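Local coordinates for protein alginate lyase (Paenibacillus sp. FPU-7, PDB 6KFN) that cleaves alginate by beta-elimination and is built as a right-handed parallel beta-helix of the pectate lyase-like kind, at residues T78-N83 with H100-Q105. Numbering follows the deposited sequence.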
# COMPACT_ATOMS: atom_id res chain seq x y z
N THR A 78 3.82 8.67 12.44
CA THR A 78 4.85 9.66 12.22
C THR A 78 6.13 9.34 12.97
O THR A 78 7.07 10.13 12.90
CB THR A 78 4.38 11.08 12.55
OG1 THR A 78 3.88 11.09 13.88
CG2 THR A 78 3.31 11.55 11.59
N GLY A 79 6.19 8.21 13.66
CA GLY A 79 7.40 7.76 14.33
C GLY A 79 7.89 6.46 13.70
O GLY A 79 7.27 5.86 12.83
N ASP A 80 9.05 6.03 14.21
CA ASP A 80 9.74 4.87 13.68
C ASP A 80 9.53 3.63 14.54
O ASP A 80 9.22 3.72 15.73
CB ASP A 80 11.26 5.14 13.61
CG ASP A 80 11.65 6.27 12.70
OD1 ASP A 80 10.87 6.71 11.83
OD2 ASP A 80 12.82 6.70 12.83
N TYR A 81 9.72 2.45 13.94
CA TYR A 81 9.78 1.20 14.69
C TYR A 81 8.48 0.93 15.45
O TYR A 81 8.49 0.57 16.63
CB TYR A 81 11.02 1.14 15.59
CG TYR A 81 12.29 0.90 14.83
CD1 TYR A 81 12.58 -0.39 14.34
CD2 TYR A 81 13.21 1.89 14.61
CE1 TYR A 81 13.71 -0.68 13.65
CE2 TYR A 81 14.41 1.59 13.86
CZ TYR A 81 14.60 0.31 13.43
OH TYR A 81 15.77 0.02 12.73
N TRP A 82 7.37 1.01 14.72
CA TRP A 82 6.09 0.48 15.14
C TRP A 82 5.84 -0.86 14.47
O TRP A 82 6.08 -1.00 13.27
CB TRP A 82 4.93 1.43 14.76
CG TRP A 82 4.93 2.69 15.56
CD1 TRP A 82 5.81 3.74 15.41
CD2 TRP A 82 4.08 3.00 16.68
NE1 TRP A 82 5.54 4.71 16.34
CE2 TRP A 82 4.51 4.27 17.16
CE3 TRP A 82 3.00 2.36 17.30
CZ2 TRP A 82 3.89 4.90 18.22
CZ3 TRP A 82 2.39 3.00 18.36
CH2 TRP A 82 2.85 4.24 18.81
N ASN A 83 5.30 -1.81 15.23
CA ASN A 83 4.70 -3.04 14.72
C ASN A 83 3.20 -2.93 14.89
O ASN A 83 2.71 -2.77 16.01
CB ASN A 83 5.21 -4.25 15.49
CG ASN A 83 6.70 -4.52 15.25
OD1 ASN A 83 7.28 -4.02 14.27
ND2 ASN A 83 7.29 -5.35 16.08
N HIS A 100 7.16 10.51 7.28
CA HIS A 100 8.50 10.43 7.86
C HIS A 100 8.61 9.34 8.91
O HIS A 100 9.22 9.52 9.96
CB HIS A 100 9.06 11.78 8.31
CG HIS A 100 8.21 12.52 9.28
ND1 HIS A 100 8.10 12.18 10.61
CD2 HIS A 100 7.41 13.59 9.08
CE1 HIS A 100 7.27 13.03 11.19
NE2 HIS A 100 6.85 13.90 10.30
N ALA A 101 8.04 8.18 8.59
CA ALA A 101 8.01 7.02 9.47
C ALA A 101 8.83 5.91 8.83
O ALA A 101 8.70 5.66 7.63
CB ALA A 101 6.57 6.56 9.69
N ASN A 102 9.65 5.25 9.64
CA ASN A 102 10.65 4.34 9.11
C ASN A 102 10.66 3.05 9.94
O ASN A 102 10.45 3.07 11.16
CB ASN A 102 12.05 4.95 9.14
CG ASN A 102 12.10 6.26 8.39
OD1 ASN A 102 12.28 6.27 7.20
ND2 ASN A 102 11.79 7.36 9.07
N HIS A 103 10.96 1.93 9.28
CA HIS A 103 11.07 0.65 9.96
C HIS A 103 9.77 0.26 10.67
O HIS A 103 9.78 -0.39 11.70
CB HIS A 103 12.26 0.57 10.92
CG HIS A 103 13.56 0.76 10.23
ND1 HIS A 103 14.15 -0.24 9.50
CD2 HIS A 103 14.39 1.82 10.16
CE1 HIS A 103 15.29 0.20 9.01
NE2 HIS A 103 15.46 1.45 9.39
N VAL A 104 8.63 0.63 10.05
CA VAL A 104 7.31 0.21 10.51
C VAL A 104 6.98 -1.11 9.84
O VAL A 104 7.19 -1.28 8.64
CB VAL A 104 6.28 1.29 10.16
CG1 VAL A 104 4.87 0.84 10.48
CG2 VAL A 104 6.60 2.61 10.85
N GLN A 105 6.48 -2.07 10.63
CA GLN A 105 6.04 -3.36 10.13
C GLN A 105 4.54 -3.50 10.32
O GLN A 105 4.06 -3.54 11.46
CB GLN A 105 6.76 -4.48 10.87
CG GLN A 105 8.24 -4.46 10.74
CD GLN A 105 8.88 -5.69 11.31
OE1 GLN A 105 9.27 -6.57 10.59
NE2 GLN A 105 8.87 -5.83 12.60
O HOH W 1 9.94 9.27 12.68
O HOH W 2 9.35 -2.22 13.75
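Tyr81 and His103 occupy equivalent places on successive turns, and their side chains run side by side in the same direction. The planes are within 6° of parallel but slid apart, so the phenol OH sits over the imidazole centre while His103 CB lies over the tyrosine face, a CH-pi contact 3.4 Å from the ring centroid. Both residues have positive phi, so the chain bends alike at each and the rings project together.

Polar side chains form two further rungs. Asp80 OD1 accepts Asn102 ND2 at 3.0 Å on its syn side, 33° out of the carboxylate plane, and, weakly, Asn102 N; a carboxylate suits this double role, and CG anti to the carbonyl carbon (chi1 -63°) turns OD1 to both donors. A water lies within hydrogen-bonding distance of OD1 and His100 O. Gln105 reaches out on an extended chain, and its NE2 meets Asn83 OD1 at 2.9 Å from above the carbonyl plane. A second water joins that oxygen to His103 O.

Backbone bonds Tyr81 N to Asn102 O and Gln105 N to Trp82 O, both 2.9 Å, maintain one-to-one register from Asp80-Asn102 to Asn83-Gln105. Inside the coil, Val104 and Ala101 pack on Val77 of strand 73-77. Asn102 OD1 accepts Ser126 N, and strand 82-85 lies between strands 51-55 and 105-107.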